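Local coordinates for putative mandelate racemase/muconate lactonizing enzyme (Bordetella bronchiseptica, PDB 3DDM), which belongs by sequence and fold to the mandelate racemase/muconate lactonizing enzyme group of the enolase superfamily, its own function being unestablished, at residues Ala295-Tyr309 against Leu322-Gly336. The protein carries 1 engineered substitution. Sequence-based numbering, arbitrary orientation.
Sequences ARAVVAAGLRYCPHY and LLAAVPGLASPGLLG. Engineered in segment 322-336: Gly-336 (natural residue Glu).
The Tyr-305 ring has the carbonyl oxygen of Val-326 at its edge, in the ring plane, while its faces are covered from its own segment, by Ala-295 CB over the centre of one and Pro-307 CD over the centre of the other. This is a parallel beta-alpha-beta unit of the enolase-superfamily barrel: strand 304-309, helix 313-325 and strand 334-338. CG anti to the backbone N (chi1 160°) sends the ring toward helix 313-325, where Leu-322 crosses its hydroxyl end at about a right angle and Leu-323 CD1 lies 4.1 Å from Tyr-305 CD2. The guanidinium of Arg-304 has Leu-334 CG at its edge; bent at chi3 (66°), the chain runs along Ser-331 CB and brings Arg-304 NH2 into a hydrogen bond with Pro-332 O (3.0 Å), which is tilted out of the guanidinium plane. Arg-304 NH1 makes a long, weak ion pair with Asp-228.

Helix 287-300 packs on the loop that follows helix 313-325: Val-326 sets CG1 against Val-299 CG2 (3.7 Å) and CG2 against the aliphatic part of Arg-296. Val-299 CG1 turns to Leu-329. A Schellman motif ends helix 287-300, with Gly-302 at its positive-phi position. Pro-307 CG lies against both Leu-323 CB and Leu-335 CD2, joining helix and strand.

The strands meet through His-308 and the engineered Gly-336. Pro-307 O accepts a hydrogen bond from Gly-336 N, in its carbonyl plane on a lone pair, at 2.9 Å, and Tyr-309 N donates to Gly-336 O at 3.3 Å. Farther back, Leu-334 N donates to the thiol sulfur, Cys-306 SG, at 3.5 Å and a nearly straight 162°.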
loop_
_atom_site.group_PDB
_atom_site.type_symbol
_atom_site.label_atom_id
_atom_site.label_comp_id
_atom_site.label_asym_id
_atom_site.label_seq_id
_atom_site.Cartn_x
_atom_site.Cartn_y
_atom_site.Cartn_z
ATOM N N ALA A 295 -6.221 17.580 14.951
ATOM C CA ALA A 295 -7.608 17.914 15.276
ATOM C C ALA A 295 -7.651 19.247 16.024
ATOM O O ALA A 295 -8.532 20.084 15.786
ATOM C CB ALA A 295 -8.250 16.814 16.117
ATOM N N ARG A 296 -6.695 19.450 16.928
ATOM C CA ARG A 296 -6.652 20.702 17.665
ATOM C C ARG A 296 -6.356 21.821 16.681
ATOM O O ARG A 296 -6.996 22.876 16.710
ATOM C CB ARG A 296 -5.592 20.645 18.767
ATOM C CG ARG A 296 -6.101 19.979 20.033
ATOM C CD ARG A 296 -5.073 19.951 21.151
ATOM N NE ARG A 296 -5.670 19.373 22.355
ATOM C CZ ARG A 296 -4.996 19.025 23.448
ATOM N NH1 ARG A 296 -3.679 19.194 23.505
ATOM N NH2 ARG A 296 -5.647 18.500 24.485
ATOM N N ALA A 297 -5.404 21.569 15.790
ATOM C CA ALA A 297 -5.020 22.541 14.778
ATOM C C ALA A 297 -6.218 22.924 13.916
ATOM O O ALA A 297 -6.425 24.100 13.618
ATOM C CB ALA A 297 -3.914 21.973 13.908
ATOM N N VAL A 298 -7.005 21.932 13.515
ATOM C CA VAL A 298 -8.180 22.186 12.683
ATOM C C VAL A 298 -9.189 23.097 13.382
ATOM O O VAL A 298 -9.689 24.057 12.789
ATOM C CB VAL A 298 -8.892 20.855 12.291
ATOM C CG1 VAL A 298 -10.292 21.143 11.748
ATOM C CG2 VAL A 298 -8.060 20.104 11.247
ATOM N N VAL A 299 -9.489 22.796 14.642
ATOM C CA VAL A 299 -10.451 23.591 15.395
ATOM C C VAL A 299 -9.932 25.004 15.662
ATOM O O VAL A 299 -10.689 25.976 15.579
ATOM C CB VAL A 299 -10.818 22.902 16.723
ATOM C CG1 VAL A 299 -11.601 23.854 17.605
ATOM C CG2 VAL A 299 -11.647 21.655 16.434
ATOM N N ALA A 300 -8.644 25.121 15.967
ATOM C CA ALA A 300 -8.047 26.432 16.211
ATOM C C ALA A 300 -8.055 27.274 14.926
ATOM O O ALA A 300 -8.164 28.499 14.972
ATOM C CB ALA A 300 -6.612 26.271 16.727
ATOM N N ALA A 301 -7.944 26.616 13.777
ATOM C CA ALA A 301 -7.935 27.323 12.504
ATOM C C ALA A 301 -9.328 27.748 12.061
ATOM O O ALA A 301 -9.512 28.193 10.926
ATOM C CB ALA A 301 -7.294 26.456 11.438
ATOM N N GLY A 302 -10.313 27.597 12.943
ATOM C CA GLY A 302 -11.665 27.986 12.593
ATOM C C GLY A 302 -12.411 27.008 11.705
ATOM O O GLY A 302 -13.381 27.378 11.050
ATOM N N LEU A 303 -11.973 25.755 11.681
ATOM C CA LEU A 303 -12.630 24.739 10.870
ATOM C C LEU A 303 -13.237 23.650 11.762
ATOM O O LEU A 303 -12.907 23.563 12.946
ATOM C CB LEU A 303 -11.614 24.138 9.907
ATOM C CG LEU A 303 -10.900 25.181 9.041
ATOM C CD1 LEU A 303 -9.796 24.512 8.240
ATOM C CD2 LEU A 303 -11.909 25.864 8.118
ATOM N N ARG A 304 -14.128 22.832 11.203
ATOM C CA ARG A 304 -14.770 21.758 11.970
ATOM C C ARG A 304 -13.990 20.451 11.939
ATOM O O ARG A 304 -13.442 20.067 10.903
ATOM C CB ARG A 304 -16.165 21.427 11.432
ATOM C CG ARG A 304 -17.170 22.539 11.432
ATOM C CD ARG A 304 -18.521 22.014 10.976
ATOM N NE ARG A 304 -19.083 21.059 11.926
ATOM C CZ ARG A 304 -20.285 20.500 11.800
ATOM N NH1 ARG A 304 -21.051 20.798 10.756
ATOM N NH2 ARG A 304 -20.732 19.658 12.727
ATOM N N TYR A 305 -13.963 19.769 13.076
ATOM C CA TYR A 305 -13.322 18.471 13.187
ATOM C C TYR A 305 -14.441 17.476 13.491
ATOM O O TYR A 305 -14.947 17.414 14.612
ATOM C CB TYR A 305 -12.298 18.457 14.315
ATOM C CG TYR A 305 -11.956 17.062 14.780
ATOM C CD1 TYR A 305 -11.505 16.096 13.876
ATOM C CD2 TYR A 305 -12.084 16.701 16.122
ATOM C CE1 TYR A 305 -11.186 14.800 14.298
ATOM C CE2 TYR A 305 -11.767 15.406 16.559
ATOM C CZ TYR A 305 -11.315 14.461 15.640
ATOM O OH TYR A 305 -10.966 13.191 16.064
ATOM N N CYS A 306 -14.844 16.710 12.483
ATOM C CA CYS A 306 -15.910 15.729 12.652
ATOM C C CYS A 306 -15.455 14.342 12.253
ATOM O O CYS A 306 -15.539 13.963 11.084
ATOM C CB CYS A 306 -17.126 16.118 11.814
ATOM S SG CYS A 306 -17.885 17.663 12.333
ATOM N N PRO A 307 -14.968 13.559 13.223
ATOM C CA PRO A 307 -14.501 12.197 12.945
ATOM C C PRO A 307 -15.664 11.209 12.762
ATOM O O PRO A 307 -16.819 11.512 13.074
ATOM C CB PRO A 307 -13.652 11.872 14.178
ATOM C CG PRO A 307 -14.389 12.571 15.275
ATOM C CD PRO A 307 -14.779 13.909 14.646
ATOM N N HIS A 308 -15.350 10.034 12.237
ATOM C CA HIS A 308 -16.347 8.991 12.040
ATOM C C HIS A 308 -15.601 7.686 11.903
ATOM O O HIS A 308 -14.543 7.633 11.285
ATOM C CB HIS A 308 -17.204 9.245 10.782
ATOM C CG HIS A 308 -16.426 9.264 9.501
ATOM N ND1 HIS A 308 -15.788 8.150 8.998
ATOM C CD2 HIS A 308 -16.168 10.271 8.629
ATOM C CE1 HIS A 308 -15.168 8.470 7.874
ATOM N NE2 HIS A 308 -15.383 9.751 7.628
ATOM N N TYR A 309 -16.136 6.634 12.502
ATOM C CA TYR A 309 -15.495 5.339 12.414
ATOM C C TYR A 309 -16.526 4.290 11.995
ATOM O O TYR A 309 -17.550 4.102 12.666
ATOM C CB TYR A 309 -14.850 4.966 13.759
ATOM C CG TYR A 309 -13.894 3.825 13.600
ATOM C CD1 TYR A 309 -12.755 3.967 12.806
ATOM C CD2 TYR A 309 -14.207 2.559 14.078
ATOM C CE1 TYR A 309 -11.967 2.870 12.467
ATOM C CE2 TYR A 309 -13.423 1.457 13.753
ATOM C CZ TYR A 309 -12.311 1.619 12.935
ATOM O OH TYR A 309 -11.592 0.526 12.523
ATOM N N LEU A 322 -11.447 11.118 21.400
ATOM C CA LEU A 322 -10.709 12.201 20.783
ATOM C C LEU A 322 -11.627 13.398 20.567
ATOM O O LEU A 322 -11.265 14.518 20.906
ATOM C CB LEU A 322 -10.082 11.757 19.459
ATOM C CG LEU A 322 -9.224 12.848 18.799
ATOM C CD1 LEU A 322 -8.351 13.520 19.849
ATOM C CD2 LEU A 322 -8.376 12.251 17.718
ATOM N N LEU A 323 -12.819 13.165 20.022
ATOM C CA LEU A 323 -13.765 14.257 19.792
ATOM C C LEU A 323 -14.134 14.980 21.084
ATOM O O LEU A 323 -14.378 16.186 21.084
ATOM C CB LEU A 323 -15.046 13.745 19.129
ATOM C CG LEU A 323 -16.117 14.830 18.923
ATOM C CD1 LEU A 323 -15.555 15.986 18.089
ATOM C CD2 LEU A 323 -17.335 14.221 18.253
ATOM N N ALA A 324 -14.192 14.243 22.185
ATOM C CA ALA A 324 -14.535 14.850 23.464
ATOM C C ALA A 324 -13.376 15.748 23.901
ATOM O O ALA A 324 -13.586 16.831 24.452
ATOM C CB ALA A 324 -14.809 13.765 24.516
ATOM N N ALA A 325 -12.153 15.297 23.636
ATOM C CA ALA A 325 -10.970 16.067 23.992
ATOM C C ALA A 325 -10.817 17.309 23.108
ATOM O O ALA A 325 -10.206 18.292 23.518
ATOM C CB ALA A 325 -9.720 15.183 23.900
ATOM N N VAL A 326 -11.373 17.263 21.898
ATOM C CA VAL A 326 -11.308 18.389 20.961
ATOM C C VAL A 326 -12.732 18.697 20.518
ATOM O O VAL A 326 -13.109 18.497 19.357
ATOM C CB VAL A 326 -10.456 18.056 19.722
ATOM C CG1 VAL A 326 -10.275 19.303 18.874
ATOM C CG2 VAL A 326 -9.106 17.505 20.150
ATOM N N PRO A 327 -13.536 19.221 21.452
ATOM C CA PRO A 327 -14.947 19.604 21.334
ATOM C C PRO A 327 -15.352 20.473 20.147
ATOM O O PRO A 327 -16.380 20.222 19.505
ATOM C CB PRO A 327 -15.220 20.299 22.669
ATOM C CG PRO A 327 -13.910 20.931 22.978
ATOM C CD PRO A 327 -12.949 19.813 22.670
ATOM N N GLY A 328 -14.555 21.496 19.865
ATOM C CA GLY A 328 -14.894 22.385 18.773
ATOM C C GLY A 328 -15.217 23.753 19.341
ATOM O O GLY A 328 -15.644 23.872 20.489
ATOM N N LEU A 329 -15.007 24.791 18.537
ATOM C CA LEU A 329 -15.257 26.159 18.968
ATOM C C LEU A 329 -16.280 26.766 18.024
ATOM O O LEU A 329 -17.389 27.126 18.425
ATOM C CB LEU A 329 -13.950 26.957 18.916
ATOM C CG LEU A 329 -12.720 26.263 19.531
ATOM C CD1 LEU A 329 -11.475 27.097 19.254
ATOM C CD2 LEU A 329 -12.918 26.043 21.036
ATOM N N ALA A 330 -15.899 26.868 16.756
ATOM C CA ALA A 330 -16.790 27.411 15.743
ATOM C C ALA A 330 -18.085 26.594 15.734
ATOM O O ALA A 330 -19.131 27.066 16.200
ATOM C CB ALA A 330 -16.115 27.357 14.370
ATOM N N SER A 331 -17.994 25.364 15.219
ATOM C CA SER A 331 -19.147 24.460 15.133
ATOM C C SER A 331 -18.894 23.135 15.871
ATOM O O SER A 331 -17.857 22.489 15.671
ATOM C CB SER A 331 -19.475 24.160 13.658
ATOM O OG SER A 331 -19.652 25.348 12.895
ATOM N N PRO A 332 -19.849 22.706 16.722
ATOM C CA PRO A 332 -19.753 21.460 17.499
ATOM C C PRO A 332 -19.393 20.256 16.633
ATOM O O PRO A 332 -20.043 19.998 15.627
ATOM C CB PRO A 332 -21.145 21.323 18.101
ATOM C CG PRO A 332 -21.569 22.733 18.279
ATOM C CD PRO A 332 -21.127 23.389 16.992
ATOM N N GLY A 333 -18.363 19.519 17.027
ATOM C CA GLY A 333 -17.968 18.359 16.253
ATOM C C GLY A 333 -18.941 17.206 16.405
ATOM O O GLY A 333 -19.539 17.027 17.464
ATOM N N LEU A 334 -19.112 16.418 15.349
ATOM C CA LEU A 334 -20.018 15.280 15.407
ATOM C C LEU A 334 -19.295 14.000 15.047
ATOM O O LEU A 334 -18.557 13.951 14.060
ATOM C CB LEU A 334 -21.207 15.487 14.468
ATOM C CG LEU A 334 -22.121 16.679 14.786
ATOM C CD1 LEU A 334 -23.435 16.525 14.055
ATOM C CD2 LEU A 334 -22.378 16.749 16.281
ATOM N N LEU A 335 -19.495 12.970 15.865
ATOM C CA LEU A 335 -18.872 11.673 15.644
ATOM C C LEU A 335 -19.841 10.844 14.820
ATOM O O LEU A 335 -21.014 10.719 15.175
ATOM C CB LEU A 335 -18.584 11.010 16.992
ATOM C CG LEU A 335 -17.892 9.643 17.107
ATOM C CD1 LEU A 335 -18.923 8.559 17.196
ATOM C CD2 LEU A 335 -16.951 9.418 15.941
ATOM N N GLY A 336 -19.357 10.303 13.701
ATOM C CA GLY A 336 -20.196 9.503 12.826
ATOM C C GLY A 336 -20.193 8.041 13.213
ATOM O O GLY A 336 -19.139 7.450 13.445
#